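Fibronectin-binding protein BBK32 (Borrelia burgdorferi, PDB 6N1L) binds fibronectin and, through the complement inhibitory domain seen here, probably blocks the classical pathway of complement by binding the protease C1r. Local coordinates at residues K29-N32 with T33-L36; F64-E67 with D68-N72; I129-S132 with I133-R137. All blocks are in the same frame, centred on the assembly; numbering follows the deposited sequence.

Interaction 1 (K29-N32 with T33-L36)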
ATOM      1  N   LYS A  29       1.506  -5.633  -2.865  1.00 30.07           N
ATOM      2  CA  LYS A  29       0.281  -6.417  -3.022  1.00 32.18           C
ATOM      3  C   LYS A  29      -0.863  -5.559  -3.556  1.00 30.89           C
ATOM      4  O   LYS A  29      -1.601  -5.983  -4.461  1.00 28.68           O
ATOM      5  CB  LYS A  29      -0.101  -7.049  -1.685  1.00 33.58           C
ATOM      6  CG  LYS A  29      -1.341  -7.930  -1.737  1.00 35.85           C
ATOM      7  CD  LYS A  29      -1.746  -8.342  -0.327  1.00 39.15           C
ATOM      8  CE  LYS A  29      -2.976  -9.239  -0.341  1.00 49.49           C
ATOM      9  NZ  LYS A  29      -3.439  -9.550   1.044  1.00 54.20           N
ATOM     10  N   ILE A  30      -1.016  -4.341  -3.020  1.00 27.83           N
ATOM     11  CA  ILE A  30      -2.064  -3.444  -3.491  1.00 26.14           C
ATOM     12  C   ILE A  30      -1.821  -3.067  -4.950  1.00 25.87           C
ATOM     13  O   ILE A  30      -2.751  -3.050  -5.762  1.00 25.74           O
ATOM     14  CB  ILE A  30      -2.154  -2.188  -2.605  1.00 25.24           C
ATOM     15  CG1 ILE A  30      -2.610  -2.536  -1.185  1.00 27.18           C
ATOM     16  CG2 ILE A  30      -3.144  -1.204  -3.199  1.00 25.54           C
ATOM     17  CD1 ILE A  30      -2.363  -1.386  -0.149  1.00 29.01           C
ATOM     18  N   TYR A  31      -0.571  -2.732  -5.297  1.00 25.38           N
ATOM     19  CA  TYR A  31      -0.291  -2.315  -6.668  1.00 27.68           C
ATOM     20  C   TYR A  31      -0.498  -3.475  -7.644  1.00 27.05           C
ATOM     21  O   TYR A  31      -1.031  -3.283  -8.743  1.00 28.60           O
ATOM     22  CB  TYR A  31       1.133  -1.753  -6.779  1.00 27.30           C
ATOM     23  CG  TYR A  31       1.449  -1.267  -8.164  1.00 26.92           C
ATOM     24  CD1 TYR A  31       0.844  -0.125  -8.669  1.00 28.54           C
ATOM     25  CD2 TYR A  31       2.339  -1.952  -8.972  1.00 31.06           C
ATOM     26  CE1 TYR A  31       1.101   0.310  -9.953  1.00 30.39           C
ATOM     27  CE2 TYR A  31       2.620  -1.512 -10.249  1.00 35.89           C
ATOM     28  CZ  TYR A  31       2.000  -0.384 -10.734  1.00 34.74           C
ATOM     29  OH  TYR A  31       2.285   0.041 -12.017  1.00 36.73           O
ATOM     30  N   ASN A  32      -0.091  -4.681  -7.245  1.00 25.80           N
ATOM     31  CA  ASN A  32      -0.312  -5.847  -8.104  1.00 29.51           C
ATOM     32  C   ASN A  32      -1.798  -6.120  -8.301  1.00 29.99           C
ATOM     33  O   ASN A  32      -2.211  -6.550  -9.388  1.00 27.91           O
ATOM     34  CB  ASN A  32       0.381  -7.077  -7.521  1.00 31.15           C
ATOM     35  CG  ASN A  32       1.907  -7.004  -7.620  1.00 33.32           C
ATOM     36  OD1 ASN A  32       2.472  -6.198  -8.364  1.00 36.56           O
ATOM     37  ND2 ASN A  32       2.569  -7.866  -6.878  1.00 34.89           N
ATOM     38  N   THR A  33      -2.615  -5.863  -7.277  1.00 26.17           N
ATOM     39  CA  THR A  33      -4.064  -6.006  -7.435  1.00 29.65           C
ATOM     40  C   THR A  33      -4.603  -5.007  -8.454  1.00 28.12           C
ATOM     41  O   THR A  33      -5.390  -5.358  -9.342  1.00 27.14           O
ATOM     42  CB  THR A  33      -4.774  -5.824  -6.091  1.00 29.26           C
ATOM     43  OG1 THR A  33      -4.235  -6.732  -5.130  1.00 30.58           O
ATOM     44  CG2 THR A  33      -6.281  -6.133  -6.241  1.00 31.68           C
ATOM     45  N   TYR A  34      -4.184  -3.749  -8.340  1.00 25.09           N
ATOM     46  CA  TYR A  34      -4.553  -2.748  -9.329  1.00 28.91           C
ATOM     47  C   TYR A  34      -4.154  -3.181 -10.739  1.00 27.16           C
ATOM     48  O   TYR A  34      -4.951  -3.063 -11.674  1.00 28.14           O
ATOM     49  CB  TYR A  34      -3.899  -1.424  -8.960  1.00 24.16           C
ATOM     50  CG  TYR A  34      -3.929  -0.404 -10.063  1.00 28.49           C
ATOM     51  CD1 TYR A  34      -5.108   0.230 -10.415  1.00 34.49           C
ATOM     52  CD2 TYR A  34      -2.760  -0.061 -10.736  1.00 30.91           C
ATOM     53  CE1 TYR A  34      -5.130   1.184 -11.440  1.00 39.67           C
ATOM     54  CE2 TYR A  34      -2.771   0.884 -11.749  1.00 34.59           C
ATOM     55  CZ  TYR A  34      -3.953   1.500 -12.092  1.00 39.05           C
ATOM     56  OH  TYR A  34      -3.956   2.439 -13.102  1.00 48.37           O
ATOM     57  N   THR A  35      -2.945  -3.721 -10.902  1.00 25.38           N
ATOM     58  CA  THR A  35      -2.497  -4.123 -12.237  1.00 29.93           C
ATOM     59  C   THR A  35      -3.392  -5.219 -12.803  1.00 30.48           C
ATOM     60  O   THR A  35      -3.838  -5.154 -13.960  1.00 28.45           O
ATOM     61  CB  THR A  35      -1.050  -4.600 -12.171  1.00 28.42           C
ATOM     62  OG1 THR A  35      -0.209  -3.487 -11.810  1.00 34.11           O
ATOM     63  CG2 THR A  35      -0.603  -5.152 -13.521  1.00 32.17           C
ATOM     64  N   LEU A  36      -3.696  -6.216 -11.974  1.00 27.44           N
ATOM     65  CA  LEU A  36      -4.551  -7.321 -12.396  1.00 26.38           C
ATOM     66  C   LEU A  36      -5.960  -6.839 -12.718  1.00 28.92           C
ATOM     67  O   LEU A  36      -6.531  -7.214 -13.754  1.00 28.72           O
ATOM     68  CB  LEU A  36      -4.568  -8.400 -11.308  1.00 26.91           C
ATOM     69  CG  LEU A  36      -5.262  -9.707 -11.729  1.00 28.53           C
ATOM     70  CD1 LEU A  36      -4.484 -10.325 -12.848  1.00 27.73           C
ATOM     71  CD2 LEU A  36      -5.326 -10.669 -10.532  1.00 27.43           C
TER
HETATM   72  O   HOH W   1      -0.143  -1.285 -13.378  1.00 43.90           O
HETATM   73  O   HOH W   2       1.946  -4.878 -10.767  1.00 39.41           O
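With chi1 at -55°, Thr33 holds OG1 beside its own backbone N and turns the hydroxyl back up the helix, where it donates to Lys29 O at 2.8 Å from OG1. Thr35, two residues on, makes the same choice, chi1 -65°, and its OG1 comes to lie over one face of the Tyr31 ring, offset toward the rim and 3.8 Å from CE2.

Lys29 O is thus gripped twice by one residue. Thr33 N bonds it at 3.0 Å in the ordinary helical way, and Thr33 OG1 reaches it from the other face of the carbonyl plane, so the threonine hydroxyl is satisfied by its own helix. At Thr35 the donor's choice is not settled: OG1 sits 3.2 Å from Tyr31 O, but its single proton has another acceptor within reach. Two waters crowd the same hydroxyl. One bridges Thr35 OG1 to Tyr31 OH; the other, 2.8 Å from Asn32 OD1, donates to that amide oxygen and also bonds Thr35 OG1. Through them Thr35 ties together the polar ends of Tyr31 and Asn32 on the solvent-facing side of the helix. The two tyrosines meet more loosely, Tyr31 CE1 lying 4.0 Å from Tyr34 CD2 with the side chains crossing obliquely.

All of this is one stretch of helix 9-44, its i to i+4 backbone bonds running on through Tyr34 N to Ile30 O and Leu36 N to Asn32 O. In this bundle of long helices, Ile30 turns inward onto Leu69 and Phe73 of helix 66-87 and Ile133 of helix 122-147. Tyr31 rests on Val130, and Thr33 and Tyr34 on Tyr126, both of helix 122-147, while Leu36 packs on Phe64 in the loop before helix 66-87.

Interaction 2 (F64-E67 with D68-N72); sequences FTKE and DLEKN
Thr65 OG1 accepts from Asp68 N at 2.9 Å, with an N-H...O angle of 147°, and this is the side-chain bond that closes the first turn. The hydroxyl gets there because chi1 of 64° sets OG1 between the backbone N and the carbonyl carbon, the crowded position, facing the start of the helix. Asp68 CB is drawn in close behind the bond, and the two side chains cross at about a right angle. The carbonyl of Thr65 is held more loosely: Leu69 N gives it a weak bond at 3.3 Å from Thr65 O, Asp68 N a weaker-angled one. A water donates to the same Thr65 O at 2.8 Å and reaches on, weakly, to Asp68 OD2.

This is an N-cap: Thr65 stands right before helix 66-87 and its hydroxyl takes up an amide N-H of the first turn that has no carbonyl a full turn back within the helix. From there regular bonding takes over, Glu70 N to Lys66 O and Lys71 N to Glu67 O, both 2.8 Å between the named atoms.

Further out, Glu70 lays its carboxylate alongside the aliphatic part of Lys66, OE1 3.8 Å from Lys66 CG, the chains slanting across each other. Their charges do not pair: Lys66 NZ stays 5.2 Å from Glu70 OE2 and instead donates to Ile116 O, near the end of helix 93-117. Attraction across that gap may still favour the arrangement. Leu69 is buried, touching Ile116 as well as Leu122 and Tyr126 of helix 122-147, while Phe64, just ahead of the cap, stacks its ring with Phe37 of helix 9-44.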
ATOM      1  N   PHE A  64     -13.266  -8.158  -7.803  1.00 33.45           N
ATOM      2  CA  PHE A  64     -12.456  -7.260  -6.982  1.00 35.63           C
ATOM      3  C   PHE A  64     -13.363  -6.440  -6.067  1.00 35.63           C
ATOM      4  O   PHE A  64     -14.371  -5.884  -6.516  1.00 36.96           O
ATOM      5  CB  PHE A  64     -11.619  -6.343  -7.886  1.00 30.54           C
ATOM      6  CG  PHE A  64     -10.555  -7.068  -8.664  1.00 30.77           C
ATOM      7  CD1 PHE A  64     -10.837  -7.645  -9.897  1.00 30.30           C
ATOM      8  CD2 PHE A  64      -9.268  -7.209  -8.146  1.00 33.96           C
ATOM      9  CE1 PHE A  64      -9.858  -8.323 -10.600  1.00 29.22           C
ATOM     10  CE2 PHE A  64      -8.281  -7.893  -8.845  1.00 33.66           C
ATOM     11  CZ  PHE A  64      -8.579  -8.461 -10.076  1.00 33.70           C
ATOM     12  N   THR A  65     -12.999  -6.343  -4.780  1.00 36.26           N
ATOM     13  CA  THR A  65     -13.852  -5.685  -3.796  1.00 39.42           C
ATOM     14  C   THR A  65     -13.174  -4.466  -3.184  1.00 44.81           C
ATOM     15  O   THR A  65     -11.950  -4.428  -3.006  1.00 40.82           O
ATOM     16  CB  THR A  65     -14.260  -6.643  -2.661  1.00 40.61           C
ATOM     17  OG1 THR A  65     -13.107  -7.061  -1.915  1.00 41.80           O
ATOM     18  CG2 THR A  65     -14.948  -7.879  -3.225  1.00 41.81           C
ATOM     19  N   LYS A  66     -13.998  -3.468  -2.854  1.00 44.28           N
ATOM     20  CA  LYS A  66     -13.531  -2.351  -2.043  1.00 45.75           C
ATOM     21  C   LYS A  66     -13.146  -2.807  -0.645  1.00 45.39           C
ATOM     22  O   LYS A  66     -12.224  -2.243  -0.041  1.00 44.22           O
ATOM     23  CB  LYS A  66     -14.603  -1.266  -1.972  1.00 46.55           C
ATOM     24  CG  LYS A  66     -14.191  -0.067  -1.131  1.00 49.03           C
ATOM     25  CD  LYS A  66     -15.087   1.103  -1.398  1.00 55.31           C
ATOM     26  CE  LYS A  66     -14.264   2.332  -1.679  1.00 51.60           C
ATOM     27  NZ  LYS A  66     -15.060   3.371  -2.359  1.00 52.99           N
ATOM     28  N   GLU A  67     -13.843  -3.821  -0.116  1.00 42.12           N
ATOM     29  CA  GLU A  67     -13.471  -4.392   1.174  1.00 44.37           C
ATOM     30  C   GLU A  67     -12.030  -4.887   1.168  1.00 42.04           C
ATOM     31  O   GLU A  67     -11.286  -4.664   2.131  1.00 39.37           O
ATOM     32  CB  GLU A  67     -14.425  -5.534   1.534  1.00 50.70           C
ATOM     33  CG  GLU A  67     -15.819  -5.076   1.966  1.00 56.81           C
ATOM     34  CD  GLU A  67     -16.780  -4.862   0.797  1.00 60.11           C
ATOM     35  OE1 GLU A  67     -16.341  -4.900  -0.376  1.00 53.91           O
ATOM     36  OE2 GLU A  67     -17.987  -4.657   1.058  1.00 62.76           O
ATOM     37  N   ASP A  68     -11.618  -5.567   0.093  1.00 40.50           N
ATOM     38  CA  ASP A  68     -10.259  -6.088   0.014  1.00 38.64           C
ATOM     39  C   ASP A  68      -9.239  -4.953  -0.039  1.00 35.79           C
ATOM     40  O   ASP A  68      -8.171  -5.037   0.586  1.00 38.24           O
ATOM     41  CB  ASP A  68     -10.128  -6.997  -1.205  1.00 40.94           C
ATOM     42  CG  ASP A  68      -8.711  -7.448  -1.461  1.00 44.98           C
ATOM     43  OD1 ASP A  68      -8.157  -8.210  -0.632  1.00 52.86           O
ATOM     44  OD2 ASP A  68      -8.146  -7.046  -2.509  1.00 47.81           O
ATOM     45  N   LEU A  69      -9.542  -3.899  -0.799  1.00 34.45           N
ATOM     46  CA  LEU A  69      -8.656  -2.737  -0.830  1.00 36.37           C
ATOM     47  C   LEU A  69      -8.564  -2.096   0.550  1.00 40.82           C
ATOM     48  O   LEU A  69      -7.471  -1.713   1.003  1.00 36.35           O
ATOM     49  CB  LEU A  69      -9.144  -1.727  -1.870  1.00 32.71           C
ATOM     50  CG  LEU A  69      -8.411  -0.377  -1.948  1.00 33.83           C
ATOM     51  CD1 LEU A  69      -6.939  -0.597  -2.270  1.00 34.72           C
ATOM     52  CD2 LEU A  69      -9.038   0.587  -2.952  1.00 34.66           C
ATOM     53  N   GLU A  70      -9.701  -1.997   1.244  1.00 36.03           N
ATOM     54  CA  GLU A  70      -9.694  -1.356   2.560  1.00 41.05           C
ATOM     55  C   GLU A  70      -8.962  -2.217   3.583  1.00 39.69           C
ATOM     56  O   GLU A  70      -8.239  -1.687   4.447  1.00 38.48           O
ATOM     57  CB  GLU A  70     -11.133  -1.045   2.990  1.00 41.23           C
ATOM     58  CG  GLU A  70     -11.553   0.395   2.690  1.00 49.82           C
ATOM     59  CD  GLU A  70     -13.061   0.590   2.553  1.00 56.29           C
ATOM     60  OE1 GLU A  70     -13.804  -0.410   2.638  1.00 55.07           O
ATOM     61  OE2 GLU A  70     -13.503   1.750   2.363  1.00 58.31           O
ATOM     62  N   LYS A  71      -9.109  -3.545   3.482  1.00 35.16           N
ATOM     63  CA  LYS A  71      -8.352  -4.458   4.333  1.00 39.08           C
ATOM     64  C   LYS A  71      -6.856  -4.286   4.127  1.00 39.48           C
ATOM     65  O   LYS A  71      -6.095  -4.149   5.094  1.00 36.07           O
ATOM     66  CB  LYS A  71      -8.757  -5.902   4.050  1.00 39.25           C
ATOM     67  CG  LYS A  71      -8.107  -6.927   4.960  1.00 43.56           C
ATOM     68  CD  LYS A  71      -8.349  -6.574   6.423  1.00 54.82           C
ATOM     69  CE  LYS A  71      -8.364  -7.810   7.312  1.00 57.90           C
ATOM     70  NZ  LYS A  71      -7.218  -7.809   8.279  1.00 60.23           N
ATOM     71  N   ASN A  72      -6.412  -4.274   2.867  1.00 38.13           N
ATOM     72  CA  ASN A  72      -4.995  -4.074   2.589  1.00 34.08           C
ATOM     73  C   ASN A  72      -4.506  -2.725   3.120  1.00 32.24           C
ATOM     74  O   ASN A  72      -3.368  -2.616   3.594  1.00 34.02           O
ATOM     75  CB  ASN A  72      -4.735  -4.189   1.087  1.00 31.35           C
ATOM     76  CG  ASN A  72      -4.804  -5.624   0.588  1.00 37.82           C
ATOM     77  OD1 ASN A  72      -4.705  -6.572   1.367  1.00 41.82           O
ATOM     78  ND2 ASN A  72      -4.969  -5.787  -0.718  1.00 39.85           N
TER
HETATM   79  O   HOH W   3      -9.830  -4.965  -4.746  1.00 34.85           O

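Interaction 3 (I129-S132 with I133-R137); sequences IVTS and ILLMR
Helix 122-147, the last in this all-helical bundle, is kinked here: the amides of Thr131 and Ser132 lack the usual bond to the preceding turn, and Ile129 has a psi of only -5°. Beyond the kink the regular pattern returns at once. Ile133 N donates to Ile129 O at 3.0 Å, and the next three amides, those of Leu134, Leu135 and Met136, bond to Val130, Thr131 and Ser132 in turn.

Three i to i+4 side-chain pairs ride on those bonds. Ile129 and Ile133 meet through their delta methyls, CD1 to CD1 at 4.0 Å, on the buried side. Both set CG1 between backbone N and carbonyl carbon, with chi1 at 56° and 64°, but their outer torsions differ and the chains slant across one another. Ile133 CG1 presses to 3.3 Å from Val130 O, so this branch lies tight on the backbone of the previous turn. Phe73 of helix 66-87 touches both isoleucines, and Leu112 of helix 93-117 touches Ile129.

Val130 and Leu134 instead run alongside each other in the same direction, and meet at Val130 CG1 and Leu134 CD1, 4.0 Å apart. Tyr31 and Tyr34 of helix 9-44 rest on Val130. Ser132 OG makes a weak hydrogen bond to Glu108 of helix 93-117, and Met136 packs on Glu108 and Ile109 there. On the more exposed side Thr131 and Leu135 are arranged likewise, the threonine offering its methyl rather than its hydroxyl: Thr131 CG2 sits 3.9 Å from Leu135 CD1.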
ATOM      1  N   ILE A 129      -5.131   6.394  -5.575  1.00 32.71           N
ATOM      2  CA  ILE A 129      -4.066   6.160  -4.608  1.00 28.49           C
ATOM      3  C   ILE A 129      -2.809   5.541  -5.193  1.00 27.03           C
ATOM      4  O   ILE A 129      -1.810   5.423  -4.484  1.00 28.21           O
ATOM      5  CB  ILE A 129      -4.558   5.328  -3.397  1.00 30.99           C
ATOM      6  CG1 ILE A 129      -5.172   3.984  -3.810  1.00 32.81           C
ATOM      7  CG2 ILE A 129      -5.580   6.141  -2.596  1.00 35.22           C
ATOM      8  CD1 ILE A 129      -4.178   2.867  -4.002  1.00 31.43           C
ATOM      9  N   VAL A 130      -2.800   5.159  -6.480  1.00 32.22           N
ATOM     10  CA  VAL A 130      -1.674   4.373  -6.988  1.00 27.96           C
ATOM     11  C   VAL A 130      -0.375   5.182  -6.991  1.00 27.41           C
ATOM     12  O   VAL A 130       0.677   4.686  -6.574  1.00 27.63           O
ATOM     13  CB  VAL A 130      -1.985   3.795  -8.378  1.00 33.95           C
ATOM     14  CG1 VAL A 130      -0.693   3.316  -9.035  1.00 31.54           C
ATOM     15  CG2 VAL A 130      -2.922   2.626  -8.206  1.00 33.17           C
ATOM     16  N   THR A 131      -0.420   6.437  -7.458  1.00 27.58           N
ATOM     17  CA  THR A 131       0.800   7.238  -7.447  1.00 27.60           C
ATOM     18  C   THR A 131       1.336   7.409  -6.034  1.00 24.83           C
ATOM     19  O   THR A 131       2.537   7.240  -5.797  1.00 26.44           O
ATOM     20  CB  THR A 131       0.555   8.607  -8.092  1.00 29.28           C
ATOM     21  OG1 THR A 131       0.370   8.427  -9.494  1.00 33.73           O
ATOM     22  CG2 THR A 131       1.749   9.517  -7.877  1.00 31.59           C
ATOM     23  N   SER A 132       0.449   7.700  -5.072  1.00 28.06           N
ATOM     24  CA  SER A 132       0.883   7.933  -3.697  1.00 31.45           C
ATOM     25  C   SER A 132       1.533   6.700  -3.085  1.00 27.07           C
ATOM     26  O   SER A 132       2.562   6.808  -2.405  1.00 28.72           O
ATOM     27  CB  SER A 132      -0.301   8.388  -2.840  1.00 35.73           C
ATOM     28  OG  SER A 132      -0.772   9.661  -3.275  1.00 39.37           O
ATOM     29  N   ILE A 133       0.960   5.509  -3.314  1.00 29.46           N
ATOM     30  CA  ILE A 133       1.563   4.350  -2.671  1.00 26.02           C
ATOM     31  C   ILE A 133       2.872   3.967  -3.342  1.00 22.48           C
ATOM     32  O   ILE A 133       3.772   3.434  -2.684  1.00 25.37           O
ATOM     33  CB  ILE A 133       0.590   3.149  -2.600  1.00 26.73           C
ATOM     34  CG1 ILE A 133       0.224   2.646  -3.997  1.00 27.12           C
ATOM     35  CG2 ILE A 133      -0.651   3.528  -1.788  1.00 31.59           C
ATOM     36  CD1 ILE A 133      -0.487   1.272  -3.984  1.00 30.57           C
ATOM     37  N   LEU A 134       3.015   4.216  -4.639  1.00 24.59           N
ATOM     38  CA  LEU A 134       4.283   3.914  -5.289  1.00 23.43           C
ATOM     39  C   LEU A 134       5.387   4.808  -4.729  1.00 26.23           C
ATOM     40  O   LEU A 134       6.495   4.338  -4.461  1.00 27.48           O
ATOM     41  CB  LEU A 134       4.166   4.094  -6.803  1.00 26.15           C
ATOM     42  CG  LEU A 134       3.443   2.983  -7.586  1.00 25.13           C
ATOM     43  CD1 LEU A 134       3.341   3.410  -9.044  1.00 30.48           C
ATOM     44  CD2 LEU A 134       4.221   1.693  -7.444  1.00 30.12           C
ATOM     45  N   LEU A 135       5.077   6.090  -4.516  1.00 27.07           N
ATOM     46  CA  LEU A 135       6.058   6.986  -3.911  1.00 30.12           C
ATOM     47  C   LEU A 135       6.347   6.596  -2.462  1.00 31.98           C
ATOM     48  O   LEU A 135       7.500   6.656  -2.006  1.00 30.77           O
ATOM     49  CB  LEU A 135       5.555   8.427  -4.007  1.00 27.14           C
ATOM     50  CG  LEU A 135       5.581   8.975  -5.436  1.00 31.79           C
ATOM     51  CD1 LEU A 135       4.782  10.254  -5.595  1.00 35.96           C
ATOM     52  CD2 LEU A 135       7.033   9.163  -5.879  1.00 32.11           C
ATOM     53  N   MET A 136       5.302   6.227  -1.727  1.00 28.83           N
ATOM     54  CA  MET A 136       5.436   5.788  -0.345  1.00 29.72           C
ATOM     55  C   MET A 136       6.344   4.567  -0.224  1.00 30.61           C
ATOM     56  O   MET A 136       7.181   4.492   0.683  1.00 32.51           O
ATOM     57  CB  MET A 136       4.044   5.496   0.212  1.00 29.93           C
ATOM     58  CG  MET A 136       4.014   5.081   1.666  1.00 31.73           C
ATOM     59  SD  MET A 136       2.309   4.794   2.183  1.00 33.01           S
ATOM     60  CE  MET A 136       1.642   6.450   2.055  1.00 36.35           C
ATOM     61  N   ARG A 137       6.195   3.588  -1.126  1.00 27.05           N
ATOM     62  CA  ARG A 137       7.082   2.428  -1.085  1.00 27.34           C
ATOM     63  C   ARG A 137       8.539   2.848  -1.246  1.00 31.49           C
ATOM     64  O   ARG A 137       9.423   2.315  -0.568  1.00 35.55           O
ATOM     65  CB  ARG A 137       6.693   1.431  -2.177  1.00 30.22           C
ATOM     66  CG  ARG A 137       7.480   0.136  -2.137  1.00 33.09           C
ATOM     67  CD  ARG A 137       6.923  -0.870  -3.168  1.00 30.89           C
ATOM     68  NE  ARG A 137       7.044  -0.350  -4.526  1.00 33.92           N
ATOM     69  CZ  ARG A 137       6.681  -1.013  -5.626  1.00 38.26           C
ATOM     70  NH1 ARG A 137       6.164  -2.232  -5.541  1.00 32.47           N
ATOM     71  NH2 ARG A 137       6.843  -0.456  -6.815  1.00 36.49           N
TER

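In space interaction 1 lies between the other two and touches both, while interactions 2 and 3 lie about 17 Å apart between centres, with their nearest atoms about 5 Å apart. Toward interaction 2, Ile30 CG1 packs 3.5 Å from Asn72 CB, Thr33 CG2 lies 3.7 Å from Phe64 CD2, and Lys29 NZ makes a probable weak hydrogen bond to Asn72 OD1. Toward interaction 3 the contact is apolar, with Tyr31 CE1 3.6 Å from Val130 CG1 and Ile30 CG2 3.7 Å from Ile133 CD1. Ile30 therefore bridges both neighbours, joining helices 9-44, 66-87 and 122-147, which are not consecutive in the chain.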